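Local coordinates for protein shikimate 5-dehydrogenase (Mycobacterium fortuitum subsp. fortuitum DSM 46621, PDB 4XIJ) that probably catalyses the NADP-dependent interconversion of 3-dehydroshikimate and shikimate, the fourth step of the seven-step pathway to chorismate, at residues V208-L213 / A232-A237; D225-P230 / G240-G245; A129-S134 / A140-L145. All coordinates share one frame; numbering follows the deposited sequence.

Contact 1: V208-L213 / A232-A237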
loop_
_atom_site.group_PDB
_atom_site.type_symbol
_atom_site.label_atom_id
_atom_site.label_comp_id
_atom_site.label_asym_id
_atom_site.label_seq_id
_atom_site.Cartn_x
_atom_site.Cartn_y
_atom_site.Cartn_z
ATOM N N VAL A 208 -22.137 0.971 -6.587
ATOM C CA VAL A 208 -22.879 1.253 -7.821
ATOM C C VAL A 208 -22.522 0.221 -8.888
ATOM O O VAL A 208 -23.372 -0.190 -9.694
ATOM C CB VAL A 208 -22.583 2.690 -8.329
ATOM C CG1 VAL A 208 -23.243 2.975 -9.691
ATOM C CG2 VAL A 208 -23.037 3.699 -7.309
ATOM N N TYR A 209 -21.258 -0.215 -8.881
ATOM C CA TYR A 209 -20.724 -1.109 -9.908
ATOM C C TYR A 209 -20.504 -2.514 -9.416
ATOM O O TYR A 209 -19.937 -3.321 -10.141
ATOM C CB TYR A 209 -19.418 -0.528 -10.475
ATOM C CG TYR A 209 -19.718 0.789 -11.148
ATOM C CD1 TYR A 209 -20.332 0.824 -12.401
ATOM C CD2 TYR A 209 -19.430 1.988 -10.539
ATOM C CE1 TYR A 209 -20.673 2.016 -12.987
ATOM C CE2 TYR A 209 -19.775 3.199 -11.136
ATOM C CZ TYR A 209 -20.380 3.197 -12.357
ATOM O OH TYR A 209 -20.685 4.408 -12.947
ATOM N N ALA A 210 -21.022 -2.832 -8.220
ATOM C CA ALA A 210 -20.729 -4.149 -7.636
ATOM C C ALA A 210 -21.234 -5.313 -8.498
ATOM O O ALA A 210 -20.512 -6.290 -8.705
ATOM C CB ALA A 210 -21.318 -4.269 -6.237
ATOM N N ASP A 211 -22.453 -5.221 -9.009
ATOM C CA ASP A 211 -22.970 -6.288 -9.844
ATOM C C ASP A 211 -22.172 -6.429 -11.135
ATOM O O ASP A 211 -21.913 -7.530 -11.586
ATOM C CB ASP A 211 -24.428 -6.040 -10.185
ATOM C CG ASP A 211 -25.357 -6.331 -9.015
ATOM O OD1 ASP A 211 -24.897 -6.864 -7.967
ATOM O OD2 ASP A 211 -26.551 -6.010 -9.154
ATOM N N ALA A 212 -21.767 -5.308 -11.715
ATOM C CA ALA A 212 -20.960 -5.346 -12.938
ATOM C C ALA A 212 -19.553 -5.907 -12.687
ATOM O O ALA A 212 -18.986 -6.512 -13.571
ATOM C CB ALA A 212 -20.879 -3.940 -13.549
ATOM N N LEU A 213 -19.005 -5.723 -11.479
ATOM C CA LEU A 213 -17.668 -6.218 -11.140
ATOM C C LEU A 213 -17.700 -7.607 -10.517
ATOM O O LEU A 213 -16.650 -8.202 -10.272
ATOM C CB LEU A 213 -16.970 -5.255 -10.174
ATOM C CG LEU A 213 -16.679 -3.885 -10.759
ATOM C CD1 LEU A 213 -16.293 -2.938 -9.618
ATOM C CD2 LEU A 213 -15.527 -4.048 -11.821
ATOM N N ALA A 232 -17.656 -6.689 -2.179
ATOM C CA ALA A 232 -17.253 -8.022 -1.726
ATOM C C ALA A 232 -18.418 -8.977 -1.740
ATOM O O ALA A 232 -18.248 -10.151 -2.068
ATOM C CB ALA A 232 -16.667 -7.941 -0.340
ATOM N N GLN A 233 -19.589 -8.487 -1.328
ATOM C CA GLN A 233 -20.751 -9.358 -1.269
ATOM C C GLN A 233 -21.125 -9.871 -2.656
ATOM O O GLN A 233 -21.469 -11.037 -2.847
ATOM C CB GLN A 233 -21.938 -8.633 -0.654
ATOM C CG GLN A 233 -21.775 -8.381 0.828
ATOM C CD GLN A 233 -22.946 -7.553 1.354
ATOM O OE1 GLN A 233 -24.120 -7.962 1.238
ATOM N NE2 GLN A 233 -22.650 -6.380 1.880
ATOM N N ALA A 234 -21.069 -8.985 -3.628
ATOM C CA ALA A 234 -21.393 -9.391 -4.987
ATOM C C ALA A 234 -20.388 -10.396 -5.529
ATOM O O ALA A 234 -20.769 -11.387 -6.154
ATOM C CB ALA A 234 -21.459 -8.187 -5.892
ATOM N N VAL A 235 -19.100 -10.120 -5.306
ATOM C CA VAL A 235 -18.071 -11.038 -5.756
ATOM C C VAL A 235 -18.281 -12.414 -5.112
ATOM O O VAL A 235 -18.223 -13.461 -5.781
ATOM C CB VAL A 235 -16.664 -10.491 -5.420
ATOM C CG1 VAL A 235 -15.568 -11.556 -5.664
ATOM C CG2 VAL A 235 -16.361 -9.270 -6.305
ATOM N N GLU A 236 -18.546 -12.428 -3.818
ATOM C CA GLU A 236 -18.718 -13.709 -3.133
ATOM C C GLU A 236 -19.976 -14.444 -3.603
ATOM O O GLU A 236 -19.952 -15.669 -3.776
ATOM C CB GLU A 236 -18.755 -13.505 -1.604
ATOM C CG GLU A 236 -17.368 -13.152 -1.077
ATOM C CD GLU A 236 -17.306 -13.007 0.424
ATOM O OE1 GLU A 236 -18.385 -12.889 1.057
ATOM O OE2 GLU A 236 -16.178 -13.046 0.992
ATOM N N ALA A 237 -21.051 -13.695 -3.823
ATOM C CA ALA A 237 -22.285 -14.288 -4.353
ATOM C C ALA A 237 -22.082 -14.894 -5.734
ATOM O O ALA A 237 -22.808 -15.825 -6.105
ATOM C CB ALA A 237 -23.444 -13.249 -4.388
#
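Ala210 and Ala234 bring the short helix 210-213 and helix 230-237 together, their CA atoms 5.9 Å apart, and their small methyls meet where the backbones come close. The spacing widens at the next pair along, Leu213 and Val235, whose CA atoms are 7.2 Å apart. Ala234 directs its methyl toward the other segment, so that Ala234 CB rests 3.5 Å from Ala210 O. The two methyls, Ala210 CB and Ala234 CB, are 3.9 Å apart. Alanine suits both places because these methyls touch and Ala234 CB comes up to the carbonyl of Ala210. The same Ala210 O takes a weak backbone bond from Leu213 N, while the stronger bond of that amide goes to Tyr209 O; the turn is only weakly bonded. Asp211 starts out pointing away, but its carboxylate comes back nearer, with Asp211 OD1 4.2 Å from Ala234 CB. Deeper in, Val235 places CG2 against Leu213 O at 4.1 Å; this methyl lies beside its own backbone N, since CG1 occupies the anti position (chi1 170°). Leu213 turns its branched end onward to Val191 of helix 187-193, as befits a buried leucine. The whole is a close helix-helix contact through small residues in the parallel-stranded, Rossmann-like C-terminal domain of shikimate dehydrogenases, between helix 210-213, which precedes strand 218-221, and helix 230-237, which joins that strand to strand 241-243.

Contact 2: D225-P230 / G240-G245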
loop_
_atom_site.group_PDB
_atom_site.type_symbol
_atom_site.label_atom_id
_atom_site.label_comp_id
_atom_site.label_asym_id
_atom_site.label_seq_id
_atom_site.Cartn_x
_atom_site.Cartn_y
_atom_site.Cartn_z
ATOM N N ASP A 225 -13.759 -1.477 6.293
ATOM C CA ASP A 225 -14.808 -1.167 7.254
ATOM C C ASP A 225 -15.899 -0.338 6.609
ATOM O O ASP A 225 -15.634 0.692 5.983
ATOM C CB ASP A 225 -14.219 -0.439 8.451
ATOM C CG ASP A 225 -15.237 -0.191 9.536
ATOM O OD1 ASP A 225 -15.721 -1.172 10.156
ATOM O OD2 ASP A 225 -15.515 0.997 9.791
ATOM N N PRO A 226 -17.139 -0.812 6.702
ATOM C CA PRO A 226 -17.550 -2.134 7.198
ATOM C C PRO A 226 -17.157 -3.280 6.242
ATOM O O PRO A 226 -16.728 -3.030 5.118
ATOM C CB PRO A 226 -19.077 -2.006 7.313
ATOM C CG PRO A 226 -19.333 -0.504 7.412
ATOM C CD PRO A 226 -18.283 0.105 6.530
ATOM N N TRP A 227 -17.261 -4.518 6.702
ATOM C CA TRP A 227 -16.946 -5.680 5.865
ATOM C C TRP A 227 -18.006 -6.744 6.114
ATOM O O TRP A 227 -18.359 -6.978 7.250
ATOM C CB TRP A 227 -15.551 -6.231 6.187
ATOM C CG TRP A 227 -15.097 -7.247 5.187
ATOM C CD1 TRP A 227 -15.078 -8.604 5.343
ATOM C CD2 TRP A 227 -14.657 -6.987 3.863
ATOM N NE1 TRP A 227 -14.621 -9.205 4.197
ATOM C CE2 TRP A 227 -14.358 -8.228 3.269
ATOM C CE3 TRP A 227 -14.471 -5.817 3.120
ATOM C CZ2 TRP A 227 -13.867 -8.329 1.959
ATOM C CZ3 TRP A 227 -14.007 -5.919 1.821
ATOM C CH2 TRP A 227 -13.709 -7.166 1.259
ATOM N N PRO A 228 -18.489 -7.419 5.070
ATOM C CA PRO A 228 -18.102 -7.250 3.655
ATOM C C PRO A 228 -18.770 -6.050 3.014
ATOM O O PRO A 228 -19.950 -5.746 3.261
ATOM C CB PRO A 228 -18.607 -8.543 3.000
ATOM C CG PRO A 228 -19.813 -8.961 3.894
ATOM C CD PRO A 228 -19.403 -8.561 5.291
ATOM N N THR A 229 -18.012 -5.345 2.190
ATOM C CA THR A 229 -18.568 -4.269 1.381
ATOM C C THR A 229 -19.587 -4.802 0.366
ATOM O O THR A 229 -19.623 -6.019 0.063
ATOM C CB THR A 229 -17.443 -3.568 0.615
ATOM O OG1 THR A 229 -16.782 -4.551 -0.193
ATOM C CG2 THR A 229 -16.436 -2.903 1.586
ATOM N N PRO A 230 -20.419 -3.900 -0.195
ATOM C CA PRO A 230 -21.287 -4.339 -1.302
ATOM C C PRO A 230 -20.528 -5.019 -2.441
ATOM O O PRO A 230 -20.990 -6.060 -2.984
ATOM C CB PRO A 230 -21.935 -3.025 -1.778
ATOM C CG PRO A 230 -22.081 -2.267 -0.498
ATOM C CD PRO A 230 -20.789 -2.561 0.292
ATOM N N GLY A 240 -16.728 -15.881 -6.328
ATOM C CA GLY A 240 -15.358 -15.427 -6.279
ATOM C C GLY A 240 -14.807 -15.206 -4.881
ATOM O O GLY A 240 -15.476 -15.469 -3.866
ATOM N N GLU A 241 -13.570 -14.725 -4.834
ATOM C CA GLU A 241 -12.894 -14.442 -3.579
ATOM C C GLU A 241 -12.724 -12.952 -3.400
ATOM O O GLU A 241 -12.249 -12.261 -4.319
ATOM C CB GLU A 241 -11.509 -15.115 -3.562
ATOM C CG GLU A 241 -10.771 -14.839 -2.233
ATOM C CD GLU A 241 -9.346 -15.361 -2.190
ATOM O OE1 GLU A 241 -8.833 -15.803 -3.244
ATOM O OE2 GLU A 241 -8.751 -15.320 -1.092
ATOM N N ALA A 242 -13.071 -12.461 -2.220
ATOM C CA ALA A 242 -12.892 -11.064 -1.885
ATOM C C ALA A 242 -11.924 -10.989 -0.709
ATOM O O ALA A 242 -12.066 -11.719 0.285
ATOM C CB ALA A 242 -14.247 -10.398 -1.516
ATOM N N ILE A 243 -10.938 -10.114 -0.830
ATOM C CA ILE A 243 -9.916 -9.878 0.193
ATOM C C ILE A 243 -10.013 -8.420 0.628
ATOM O O ILE A 243 -10.170 -7.543 -0.250
ATOM C CB ILE A 243 -8.517 -10.127 -0.380
ATOM C CG1 ILE A 243 -8.407 -11.565 -0.889
ATOM C CG2 ILE A 243 -7.421 -9.868 0.655
ATOM C CD1 ILE A 243 -7.407 -11.711 -1.984
ATOM N N ASN A 244 -9.951 -8.121 1.933
ATOM C CA ASN A 244 -10.078 -6.687 2.284
ATOM C C ASN A 244 -8.788 -5.964 2.614
ATOM O O ASN A 244 -7.718 -6.563 2.688
ATOM C CB ASN A 244 -11.097 -6.460 3.418
ATOM C CG ASN A 244 -10.661 -6.950 4.796
ATOM O OD1 ASN A 244 -9.527 -6.794 5.203
ATOM N ND2 ASN A 244 -11.630 -7.420 5.558
ATOM N N GLY A 245 -8.910 -4.644 2.797
ATOM C CA GLY A 245 -7.750 -3.790 2.930
ATOM C C GLY A 245 -6.900 -4.044 4.147
ATOM O O GLY A 245 -5.757 -3.607 4.158
HETATM O O HOH W 1 -13.997 -11.888 2.271
#
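Trp227 and Asn244 are the nearest CA pair, 7.8 Å apart, where the irregular loop 225-230 passes strand 241-243. That strand is an outermost one of the parallel sheet in the Rossmann-like domain, and the loop leads from its neighbour, strand 218-221, into helix 230-237. The peptide bonds before Pro226 and Pro228 are both cis, kinking the chain on either side of Trp227. With CG anti to the backbone N (chi1 -169°), the Trp227 indole extends toward Asn244, whose CB lies over one face, 3.3 Å from the centroid of the six-membered ring and 8° off its normal, a CH-pi contact. The amide plane stands nearly upright on the indole, 89° from it, with Asn244 ND2 3.5 Å from Trp227 CG. Asn244 OD1 caps Leu246 N in the turn that leads into helix 246-261, so asparagine serves both that turn and the ring. Thr229 N and Pro228 CB lie over the opposite face, toward its rim. Ala242, small enough to fit beside the indole, sets CB 4.1 Å from Trp227 CZ2. A water in the ring plane donates to Ala242 O at 2.8 Å and weakly accepts from Trp227 NE1 at 3.4 Å.

Contact 3: A129-S134 / A140-L145; sequences ALVIGS and AAVVAL
Leu145 meets Val131 and Ala129 at the centre of this contact, which joins the first strand and the helix of a beta-alpha-beta unit in a Rossmann-type domain. Its two methyls share the work. Leu145 CD1 presses on Val131 CG2 at 3.4 Å, tighter than usual for two carbons, and Leu145 CD2 lies 3.7 Å from Ala129 CB. The leucine side chain leaves the helix with CG anti to its carbonyl carbon (chi1 -71°), which carries the branched end down to the strand. Val131 CG2 touches three helix residues, for besides Leu145 it meets Ala141 CB and Val142 CG2, each at 4.3 Å. Small Ala129 lets Leu145 come close, whereas the beta-branched Val131 suits an extended strand and offers a methyl to the helix.

Further out, the antiparallel run of the two segments sets these pairings: strand 129-132 and helix 140-145 lie 9.3 Å apart by their axes at 171°, so Ala129 pairs with Leu145 and Val131 with Ala141, one helical turn earlier. The strand is held in the sheet by backbone bonds to Thr154 on one flank and to Val198 on the other. Val142 also reaches helix 160-172 at Leu169, and Ala144 packs on helix 114-122. At the end of the strand comes Gly133, part of a GxGxxA pattern consistent with the dinucleotide-binding turn of NADP-dependent dehydrogenases. At its positive phi, 103°, a beta carbon would collide with Ile132 O, which explains the glycine; that same Ile132 O accepts a hydrogen bond from Thr200 OG1.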
loop_
_atom_site.group_PDB
_atom_site.type_symbol
_atom_site.label_atom_id
_atom_site.label_comp_id
_atom_site.label_asym_id
_atom_site.label_seq_id
_atom_site.Cartn_x
_atom_site.Cartn_y
_atom_site.Cartn_z
ATOM N N ALA A 129 -5.481 -7.810 -15.145
ATOM C CA ALA A 129 -5.930 -7.225 -13.863
ATOM C C ALA A 129 -6.536 -5.873 -14.070
ATOM O O ALA A 129 -6.099 -5.137 -14.958
ATOM C CB ALA A 129 -4.738 -7.098 -12.864
ATOM N N LEU A 130 -7.530 -5.543 -13.252
ATOM C CA LEU A 130 -8.160 -4.221 -13.254
ATOM C C LEU A 130 -7.703 -3.439 -12.030
ATOM O O LEU A 130 -7.560 -4.002 -10.939
ATOM C CB LEU A 130 -9.702 -4.326 -13.173
ATOM C CG LEU A 130 -10.335 -5.335 -14.137
ATOM C CD1 LEU A 130 -11.864 -5.327 -13.973
ATOM C CD2 LEU A 130 -9.940 -5.055 -15.620
ATOM N N VAL A 131 -7.527 -2.136 -12.192
ATOM C CA VAL A 131 -7.442 -1.204 -11.066
ATOM C C VAL A 131 -8.723 -0.393 -11.143
ATOM O O VAL A 131 -9.051 0.217 -12.187
ATOM C CB VAL A 131 -6.210 -0.309 -11.155
ATOM C CG1 VAL A 131 -6.224 0.732 -10.053
ATOM C CG2 VAL A 131 -4.968 -1.163 -11.081
ATOM N N ILE A 132 -9.514 -0.420 -10.071
ATOM C CA ILE A 132 -10.750 0.383 -10.056
ATOM C C ILE A 132 -10.423 1.708 -9.368
ATOM O O ILE A 132 -10.072 1.711 -8.183
ATOM C CB ILE A 132 -11.928 -0.314 -9.303
ATOM C CG1 ILE A 132 -12.060 -1.824 -9.597
ATOM C CG2 ILE A 132 -13.237 0.433 -9.583
ATOM C CD1 ILE A 132 -12.204 -2.157 -11.047
ATOM N N GLY A 133 -10.577 2.821 -10.075
ATOM C CA GLY A 133 -10.256 4.139 -9.553
ATOM C C GLY A 133 -8.938 4.674 -10.085
ATOM O O GLY A 133 -8.111 3.921 -10.662
ATOM N N SER A 134 -8.735 5.974 -9.900
ATOM C CA SER A 134 -7.559 6.668 -10.429
ATOM C C SER A 134 -6.947 7.609 -9.415
ATOM O O SER A 134 -6.192 8.502 -9.791
ATOM C CB SER A 134 -7.901 7.458 -11.701
ATOM O OG SER A 134 -8.914 8.421 -11.441
ATOM N N ALA A 140 0.621 2.844 -6.684
ATOM C CA ALA A 140 1.189 1.673 -6.044
ATOM C C ALA A 140 0.523 0.389 -6.509
ATOM O O ALA A 140 1.199 -0.664 -6.628
ATOM C CB ALA A 140 1.097 1.787 -4.504
ATOM N N ALA A 141 -0.806 0.445 -6.721
ATOM C CA ALA A 141 -1.519 -0.724 -7.219
ATOM C C ALA A 141 -0.991 -1.124 -8.620
ATOM O O ALA A 141 -0.785 -2.310 -8.886
ATOM C CB ALA A 141 -3.025 -0.465 -7.263
ATOM N N VAL A 142 -0.767 -0.154 -9.509
ATOM C CA VAL A 142 -0.261 -0.442 -10.860
ATOM C C VAL A 142 1.128 -1.095 -10.800
ATOM O O VAL A 142 1.361 -2.125 -11.438
ATOM C CB VAL A 142 -0.204 0.830 -11.714
ATOM C CG1 VAL A 142 0.566 0.577 -13.052
ATOM C CG2 VAL A 142 -1.648 1.329 -12.011
ATOM N N VAL A 143 2.034 -0.517 -9.992
ATOM C CA VAL A 143 3.395 -1.048 -9.917
ATOM C C VAL A 143 3.346 -2.462 -9.294
ATOM O O VAL A 143 3.998 -3.350 -9.804
ATOM C CB VAL A 143 4.299 -0.102 -9.120
ATOM C CG1 VAL A 143 5.645 -0.744 -8.758
ATOM C CG2 VAL A 143 4.534 1.232 -9.905
ATOM N N ALA A 144 2.517 -2.661 -8.268
ATOM C CA ALA A 144 2.363 -3.989 -7.694
ATOM C C ALA A 144 1.855 -4.995 -8.698
ATOM O O ALA A 144 2.354 -6.127 -8.743
ATOM C CB ALA A 144 1.434 -3.939 -6.476
ATOM N N LEU A 145 0.846 -4.618 -9.493
ATOM C CA LEU A 145 0.337 -5.573 -10.470
ATOM C C LEU A 145 1.423 -5.922 -11.480
ATOM O O LEU A 145 1.557 -7.110 -11.870
ATOM C CB LEU A 145 -0.940 -5.021 -11.140
ATOM C CG LEU A 145 -2.150 -4.998 -10.210
ATOM C CD1 LEU A 145 -3.280 -4.164 -10.911
ATOM C CD2 LEU A 145 -2.639 -6.380 -9.864
#

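How the contacts relate
All three contacts belong to the domain built on the parallel sheet in which strand 128-132 is interior and strand 241-243 is outermost. Contact 3 comes entirely before the others along the chain, whereas the segments of contacts 1 and 2 alternate. Those two are neighbours, their centres about 10 Å apart: helix 230-237 is followed by strand 241-243, and Ala232 packs against both Trp227 and Ala242. Contact 3 lies about 18 Å from contact 1, centre to centre, yet Leu213 touches Ile132. Contact 2, about 17 Å from contact 3 centre to centre, with nearest atoms about 11 Å apart, does not touch it but reaches the same sheet. The three thus spread from the probable dinucleotide-binding strand-turn-helix in its interior to its edge strand.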